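PDB 4WY9: putative MCP-type signal transduction protein from Campylobacter jejuni subsp. jejuni serotype O:2, which probably senses chemical signals through its periplasmic tandem-PAS domain, perhaps by indirect ligand recognition, and directs the chemotaxis of the bacterium. Local coordinates for residues N256-I269 with A280-K292. Residues are numbered along the deposited sequence; the frame is centred on the assembly and turned at random.
Sequences NYIASDGDDSYAAI and AVLVTAPKYSVFK. With ACT (acetate ion), chain B.
K287 lies over the ring of Y266 and pairs with D264 where the antiparallel hairpin of strands 264-274 and 277-286 runs into the short helix 287-291, in what is probably the membrane-proximal PAS module. P286, at the N-cap position, ends the strand, and the N-H of K287 runs almost straight (174°) to D264 O, 2.8 Å away. From there the lysine reaches back across the hairpin. Its CB packs against that same carbonyl oxygen; CG sits over one face of the Y266 ring, 3.6 Å from CE2, a CH-pi contact that suits a long aliphatic chain. CD passes D264 OD1, and CE meets both OD1 and S265 O. Extended beyond CG, the chain delivers NZ to D264 OD1 at 3.0 Å, a salt bridge entered from above the carboxylate plane. A chi1 of -169° swings this acid out to meet the amine, whose charge it balances. The Y266 hydroxyl hydrogen-bonds T9 OG1 of the long helix 8-51. Deeper in the hairpin the T284 methyl CG2 rests between A267 CB and Y257 CD2, while I269 CD1 packs on L282 CB at 3.6 Å. Y257 OH, with S260 and H221, hydrogen-bonds an acetate, probably from the crystallisation liquor. T284 OG1, hydrogen-bonded to L208 N, also shares a water with S265 OG.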
ATOM      1  N   ASN A 256       0.949  27.639   4.470  1.00  9.00           N
ATOM      2  CA  ASN A 256       0.582  27.855   5.855  1.00  9.83           C
ATOM      3  C   ASN A 256      -0.473  26.828   6.214  1.00  9.72           C
ATOM      4  O   ASN A 256      -1.406  26.590   5.437  1.00 11.20           O
ATOM      5  CB  ASN A 256       0.071  29.278   6.067  1.00 11.88           C
ATOM      6  CG  ASN A 256       1.200  30.328   6.096  1.00 14.66           C
ATOM      7  OD1 ASN A 256       2.303  30.131   5.571  1.00 23.24           O
ATOM      8  ND2 ASN A 256       0.902  31.451   6.639  1.00 21.64           N
ATOM      9  N   TYR A 257      -0.363  26.227   7.382  1.00  9.69           N
ATOM     10  CA  TYR A 257      -1.205  25.096   7.749  1.00  8.22           C
ATOM     11  C   TYR A 257      -1.391  25.026   9.246  1.00  9.95           C
ATOM     12  O   TYR A 257      -0.441  25.068   9.982  1.00 11.85           O
ATOM     13  CB  TYR A 257      -0.527  23.799   7.257  1.00  8.71           C
ATOM     14  CG  TYR A 257      -1.227  22.503   7.620  1.00  8.46           C
ATOM     15  CD1 TYR A 257      -2.365  22.098   6.946  1.00  8.86           C
ATOM     16  CD2 TYR A 257      -0.719  21.671   8.619  1.00  8.24           C
ATOM     17  CE1 TYR A 257      -2.992  20.924   7.257  1.00  8.56           C
ATOM     18  CE2 TYR A 257      -1.350  20.475   8.934  1.00  7.96           C
ATOM     19  CZ  TYR A 257      -2.492  20.121   8.261  1.00  7.11           C
ATOM     20  OH  TYR A 257      -3.144  18.959   8.578  1.00  9.17           O
ATOM     21  N   ILE A 258      -2.635  24.869   9.686  0.51  9.11           N
ATOM     22  CA  ILE A 258      -2.926  24.669  11.090  0.51  9.46           C
ATOM     23  C   ILE A 258      -3.205  23.189  11.311  0.51  9.24           C
ATOM     24  O   ILE A 258      -4.191  22.667  10.794  0.51 10.99           O
ATOM     25  CB  ILE A 258      -4.103  25.518  11.581  0.51 10.98           C
ATOM     26  CG1 ILE A 258      -3.781  27.002  11.385  0.51 12.46           C
ATOM     27  CG2 ILE A 258      -4.407  25.189  13.026  0.51 12.98           C
ATOM     28  CD1 ILE A 258      -4.889  27.907  11.821  0.51 13.06           C
ATOM     29  N   ALA A 259      -2.313  22.534  12.047  1.00  9.09           N
ATOM     30  CA  ALA A 259      -2.345  21.081  12.193  1.00  9.22           C
ATOM     31  C   ALA A 259      -3.428  20.628  13.158  1.00 10.25           C
ATOM     32  O   ALA A 259      -4.009  21.432  13.872  1.00 12.10           O
ATOM     33  CB  ALA A 259      -1.004  20.579  12.661  1.00 10.68           C
ATOM     34  N   SER A 260      -3.699  19.321  13.163  1.00 10.34           N
ATOM     35  CA  SER A 260      -4.753  18.763  13.985  1.00 12.94           C
ATOM     36  C   SER A 260      -4.469  18.934  15.475  1.00 15.69           C
ATOM     37  O   SER A 260      -5.397  18.900  16.291  1.00 20.05           O
ATOM     38  CB  SER A 260      -4.937  17.265  13.666  1.00 14.30           C
ATOM     39  OG  SER A 260      -3.774  16.537  13.981  1.00 16.25           O
ATOM     40  N   ASP A 261      -3.196  19.042  15.848  1.00 16.82           N
ATOM     41  CA  ASP A 261      -2.817  19.294  17.259  1.00 18.53           C
ATOM     42  C   ASP A 261      -2.872  20.792  17.600  1.00 17.56           C
ATOM     43  O   ASP A 261      -2.458  21.173  18.692  1.00 19.27           O
ATOM     44  CB  ASP A 261      -1.387  18.755  17.561  1.00 19.18           C
ATOM     45  CG  ASP A 261      -0.309  19.266  16.607  1.00 19.58           C
ATOM     46  OD1 ASP A 261      -0.477  20.338  16.019  1.00 17.03           O
ATOM     47  OD2 ASP A 261       0.806  18.569  16.497  1.00 18.27           O
ATOM     48  N   GLY A 262      -3.324  21.636  16.652  1.00 15.32           N
ATOM     49  CA  GLY A 262      -3.453  23.059  16.864  1.00 15.77           C
ATOM     50  C   GLY A 262      -2.267  23.903  16.448  1.00 14.82           C
ATOM     51  O   GLY A 262      -2.362  25.146  16.480  1.00 17.65           O
ATOM     52  N   ASP A 263      -1.167  23.276  16.090  1.00 13.85           N
ATOM     53  CA  ASP A 263       0.046  24.010  15.807  1.00 13.45           C
ATOM     54  C   ASP A 263      -0.031  24.745  14.468  1.00 10.30           C
ATOM     55  O   ASP A 263      -0.167  24.133  13.400  1.00 10.36           O
ATOM     56  CB  ASP A 263       1.274  23.094  15.766  1.00 13.67           C
ATOM     57  CG  ASP A 263       1.721  22.607  17.135  1.00 17.13           C
ATOM     58  OD1 ASP A 263       1.243  23.112  18.163  1.00 20.72           O
ATOM     59  OD2 ASP A 263       2.617  21.746  17.177  1.00 16.47           O
ATOM     60  N   ASP A 264       0.170  26.054  14.521  1.00  9.67           N
ATOM     61  CA  ASP A 264       0.296  26.879  13.341  1.00  9.13           C
ATOM     62  C   ASP A 264       1.650  26.580  12.685  1.00  7.98           C
ATOM     63  O   ASP A 264       2.696  26.769  13.313  1.00  9.70           O
ATOM     64  CB  ASP A 264       0.172  28.348  13.735  1.00 10.41           C
ATOM     65  CG  ASP A 264       0.016  29.271  12.556  1.00 13.26           C
ATOM     66  OD1 ASP A 264       0.168  28.842  11.419  1.00 14.13           O
ATOM     67  OD2 ASP A 264      -0.296  30.443  12.805  1.00 15.48           O
ATOM     68  N   SER A 265       1.633  26.106  11.445  1.00  8.17           N
ATOM     69  CA  SER A 265       2.780  25.470  10.847  1.00  7.54           C
ATOM     70  C   SER A 265       3.045  25.915   9.418  1.00  7.36           C
ATOM     71  O   SER A 265       2.166  26.487   8.759  1.00  7.91           O
ATOM     72  CB  SER A 265       2.610  23.937  10.853  1.00  8.25           C
ATOM     73  OG  SER A 265       2.274  23.445  12.158  1.00  8.58           O
ATOM     74  N   TYR A 266       4.251  25.615   8.937  1.00  7.36           N
ATOM     75  CA  TYR A 266       4.506  25.484   7.517  1.00  7.29           C
ATOM     76  C   TYR A 266       4.304  24.020   7.158  1.00  7.13           C
ATOM     77  O   TYR A 266       4.684  23.132   7.924  1.00  7.86           O
ATOM     78  CB  TYR A 266       5.917  25.936   7.147  1.00  7.95           C
ATOM     79  CG  TYR A 266       6.179  27.390   7.477  1.00  7.83           C
ATOM     80  CD1 TYR A 266       5.559  28.389   6.768  1.00  9.19           C
ATOM     81  CD2 TYR A 266       7.071  27.746   8.481  1.00  9.04           C
ATOM     82  CE1 TYR A 266       5.771  29.735   7.072  1.00  9.14           C
ATOM     83  CE2 TYR A 266       7.295  29.063   8.782  1.00  8.85           C
ATOM     84  CZ  TYR A 266       6.658  30.062   8.072  1.00  8.97           C
ATOM     85  OH  TYR A 266       6.895  31.376   8.388  1.00 10.26           O
ATOM     86  N   ALA A 267       3.718  23.750   5.999  1.00  9.43           N
ATOM     87  CA  ALA A 267       3.492  22.369   5.547  1.00 10.39           C
ATOM     88  C   ALA A 267       3.866  22.230   4.106  1.00 10.53           C
ATOM     89  O   ALA A 267       3.412  23.030   3.281  1.00 15.81           O
ATOM     90  CB  ALA A 267       2.051  21.947   5.742  1.00 12.96           C
ATOM     91  N   ALA A 268       4.613  21.190   3.772  1.00  7.15           N
ATOM     92  CA  ALA A 268       4.879  20.872   2.397  1.00  7.31           C
ATOM     93  C   ALA A 268       4.145  19.612   1.987  1.00  6.97           C
ATOM     94  O   ALA A 268       4.002  18.671   2.791  1.00  7.12           O
ATOM     95  CB  ALA A 268       6.353  20.705   2.142  1.00  9.60           C
ATOM     96  N   ILE A 269       3.711  19.588   0.737  1.00  6.82           N
ATOM     97  CA  ILE A 269       3.079  18.433   0.113  1.00  7.99           C
ATOM     98  C   ILE A 269       3.895  18.038  -1.089  1.00  7.79           C
ATOM     99  O   ILE A 269       4.249  18.892  -1.901  1.00  8.25           O
ATOM    100  CB  ILE A 269       1.616  18.722  -0.349  1.00 10.92           C
ATOM    101  CG1 ILE A 269       0.757  19.105   0.842  1.00 14.92           C
ATOM    102  CG2 ILE A 269       0.993  17.579  -1.116  1.00 14.31           C
ATOM    103  CD1 ILE A 269       0.600  18.053   1.786  1.00 16.97           C
ATOM    104  N   ALA A 280       0.267  11.247  -1.270  1.00  7.68           N
ATOM    105  CA  ALA A 280       1.048  12.418  -0.941  1.00  8.31           C
ATOM    106  C   ALA A 280       1.814  12.208   0.343  1.00  7.44           C
ATOM    107  O   ALA A 280       1.334  11.514   1.256  1.00  7.89           O
ATOM    108  CB  ALA A 280       0.157  13.657  -0.811  1.00  9.63           C
ATOM    109  N   VAL A 281       3.004  12.798   0.417  1.00  6.80           N
ATOM    110  CA  VAL A 281       3.694  12.970   1.661  1.00  6.96           C
ATOM    111  C   VAL A 281       3.472  14.396   2.120  1.00  6.25           C
ATOM    112  O   VAL A 281       3.648  15.335   1.341  1.00  7.86           O
ATOM    113  CB  VAL A 281       5.208  12.658   1.573  1.00  7.90           C
ATOM    114  CG1 VAL A 281       5.894  12.914   2.898  1.00  8.48           C
ATOM    115  CG2 VAL A 281       5.409  11.225   1.126  1.00  8.51           C
ATOM    116  N   LEU A 282       3.072  14.548   3.376  0.50  5.92           N
ATOM    117  CA  LEU A 282       2.859  15.826   4.052  0.50  6.26           C
ATOM    118  C   LEU A 282       3.870  15.904   5.165  0.50  6.40           C
ATOM    119  O   LEU A 282       3.964  15.011   6.002  0.50  7.18           O
ATOM    120  CB  LEU A 282       1.425  15.894   4.594  0.50  7.66           C
ATOM    121  CG  LEU A 282       0.925  17.121   5.368  0.50  9.47           C
ATOM    122  CD1 LEU A 282      -0.586  17.188   5.395  0.50 10.65           C
ATOM    123  CD2 LEU A 282       1.437  17.092   6.787  0.50 12.26           C
ATOM    124  N   VAL A 283       4.619  17.003   5.237  1.00  6.42           N
ATOM    125  CA  VAL A 283       5.538  17.234   6.334  1.00  6.29           C
ATOM    126  C   VAL A 283       5.355  18.650   6.851  1.00  6.08           C
ATOM    127  O   VAL A 283       5.298  19.604   6.057  1.00  7.49           O
ATOM    128  CB  VAL A 283       7.020  16.994   5.953  1.00  6.60           C
ATOM    129  CG1 VAL A 283       7.931  17.270   7.135  1.00  8.33           C
ATOM    130  CG2 VAL A 283       7.212  15.572   5.490  1.00  7.99           C
ATOM    131  N   THR A 284       5.259  18.792   8.166  1.00  7.69           N
ATOM    132  CA  THR A 284       5.065  20.085   8.788  1.00  8.79           C
ATOM    133  C   THR A 284       6.235  20.515   9.649  1.00  9.85           C
ATOM    134  O   THR A 284       7.053  19.693  10.111  1.00 12.66           O
ATOM    135  CB  THR A 284       3.836  20.099   9.659  1.00 11.39           C
ATOM    136  OG1 THR A 284       4.079  19.335  10.836  1.00 11.88           O
ATOM    137  CG2 THR A 284       2.622  19.590   8.929  1.00 14.77           C
ATOM    138  N   ALA A 285       6.299  21.830   9.881  1.00  9.20           N
ATOM    139  CA  ALA A 285       7.185  22.464  10.857  1.00  9.86           C
ATOM    140  C   ALA A 285       6.382  23.533  11.575  1.00  9.12           C
ATOM    141  O   ALA A 285       6.003  24.520  10.958  1.00  9.16           O
ATOM    142  CB  ALA A 285       8.410  23.064  10.185  1.00 11.33           C
ATOM    143  N   PRO A 286       6.075  23.331  12.880  1.00 10.06           N
ATOM    144  CA  PRO A 286       5.408  24.428  13.627  1.00  9.62           C
ATOM    145  C   PRO A 286       6.204  25.706  13.518  1.00  8.50           C
ATOM    146  O   PRO A 286       7.430  25.691  13.690  1.00  9.28           O
ATOM    147  CB  PRO A 286       5.353  23.907  15.066  1.00 10.63           C
ATOM    148  CG  PRO A 286       5.344  22.423  14.892  1.00 12.06           C
ATOM    149  CD  PRO A 286       6.265  22.152  13.735  1.00 10.93           C
ATOM    150  N   LYS A 287       5.524  26.820  13.269  1.00  8.93           N
ATOM    151  CA  LYS A 287       6.240  28.093  13.076  1.00  9.80           C
ATOM    152  C   LYS A 287       7.017  28.469  14.306  1.00 10.70           C
ATOM    153  O   LYS A 287       8.140  28.974  14.240  1.00 11.71           O
ATOM    154  CB  LYS A 287       5.281  29.192  12.660  1.00 10.58           C
ATOM    155  CG  LYS A 287       4.662  28.985  11.304  1.00 11.92           C
ATOM    156  CD  LYS A 287       3.591  29.955  10.957  1.00 14.05           C
ATOM    157  CE  LYS A 287       2.930  29.696   9.658  1.00 14.38           C
ATOM    158  NZ  LYS A 287       1.738  30.442   9.399  1.00 17.63           N
ATOM    159  N   TYR A 288       6.458  28.214  15.484  1.00 10.94           N
ATOM    160  CA  TYR A 288       7.156  28.562  16.722  1.00 13.24           C
ATOM    161  C   TYR A 288       8.463  27.749  16.840  1.00 12.94           C
ATOM    162  O   TYR A 288       9.483  28.278  17.300  1.00 15.28           O
ATOM    163  CB  TYR A 288       6.270  28.282  17.938  1.00 14.44           C
ATOM    164  CG  TYR A 288       6.860  28.793  19.195  1.00 15.74           C
ATOM    165  CD1 TYR A 288       6.634  30.106  19.626  1.00 16.98           C
ATOM    166  CD2 TYR A 288       7.687  27.983  19.984  1.00 17.01           C
ATOM    167  CE1 TYR A 288       7.205  30.578  20.777  1.00 18.90           C
ATOM    168  CE2 TYR A 288       8.268  28.471  21.148  1.00 21.24           C
ATOM    169  CZ  TYR A 288       8.015  29.750  21.551  1.00 20.58           C
ATOM    170  OH  TYR A 288       8.579  30.268  22.715  1.00 23.37           O
ATOM    171  N   SER A 289       8.453  26.484  16.361  1.00 11.83           N
ATOM    172  CA  SER A 289       9.642  25.652  16.429  1.00 12.75           C
ATOM    173  C   SER A 289      10.733  26.158  15.486  1.00 12.49           C
ATOM    174  O   SER A 289      11.914  26.044  15.742  1.00 16.09           O
ATOM    175  CB  SER A 289       9.282  24.213  16.082  1.00 14.27           C
ATOM    176  OG  SER A 289       8.322  23.722  16.974  1.00 16.37           O
ATOM    177  N   VAL A 290      10.306  26.703  14.365  1.00 11.78           N
ATOM    178  CA  VAL A 290      11.180  27.174  13.292  1.00 13.98           C
ATOM    179  C   VAL A 290      11.917  28.422  13.752  1.00 12.36           C
ATOM    180  O   VAL A 290      13.110  28.606  13.446  1.00 13.45           O
ATOM    181  CB  VAL A 290      10.295  27.449  12.025  1.00 17.05           C
ATOM    182  CG1 VAL A 290      10.862  28.385  11.090  1.00 21.44           C
ATOM    183  CG2 VAL A 290       9.931  26.099  11.409  1.00 19.42           C
ATOM    184  N   PHE A 291      11.253  29.297  14.501  1.00 12.64           N
ATOM    185  CA  PHE A 291      11.806  30.542  14.930  1.00 14.71           C
ATOM    186  C   PHE A 291      12.430  30.525  16.304  1.00 17.70           C
ATOM    187  O   PHE A 291      13.203  31.420  16.648  1.00 23.09           O
ATOM    188  CB  PHE A 291      10.754  31.644  14.831  1.00 14.68           C
ATOM    189  CG  PHE A 291      10.494  32.096  13.426  1.00 11.94           C
ATOM    190  CD1 PHE A 291      11.411  32.915  12.785  1.00 13.08           C
ATOM    191  CD2 PHE A 291       9.391  31.654  12.722  1.00 12.40           C
ATOM    192  CE1 PHE A 291      11.208  33.306  11.485  1.00 14.03           C
ATOM    193  CE2 PHE A 291       9.203  32.045  11.409  1.00 13.63           C
ATOM    194  CZ  PHE A 291      10.098  32.874  10.808  1.00 13.44           C
ATOM    195  N   LYS A 292      12.105  29.529  17.113  1.00 20.27           N
ATOM    196  CA  LYS A 292      12.718  29.367  18.429  1.00 24.46           C
ATOM    197  C   LYS A 292      12.945  27.911  18.653  1.00 26.85           C
ATOM    198  O   LYS A 292      12.312  27.319  19.511  1.00 27.90           O
ATOM    199  CB  LYS A 292      11.848  29.941  19.555  1.00 30.02           C
ATOM    200  CG  LYS A 292      11.881  31.479  19.662  1.00 37.49           C
ATOM    201  CD  LYS A 292      10.978  31.938  20.788  1.00 38.62           C
ATOM    202  CE  LYS A 292      10.462  33.346  20.568  1.00 43.46           C
ATOM    203  NZ  LYS A 292      11.556  34.235  20.098  1.00 52.57           N
TER
HETATM  204  C   ACT B 401      -1.975  16.851  10.990  1.00 10.17           C
HETATM  205  O   ACT B 401      -2.088  16.175  12.053  1.00 11.61           O
HETATM  206  OXT ACT B 401      -2.585  17.956  10.928  1.00  9.46           O
HETATM  207  CH3 ACT B 401      -1.191  16.337   9.834  1.00 10.85           C
HETATM  208  O   HOH W   1       3.647  27.336  15.875  1.00 11.49           O
HETATM  209  O   HOH W   2       0.383  32.475  11.142  1.00 14.84           O
HETATM  210  O   HOH W   3       2.647  20.675  12.633  1.00 11.53           O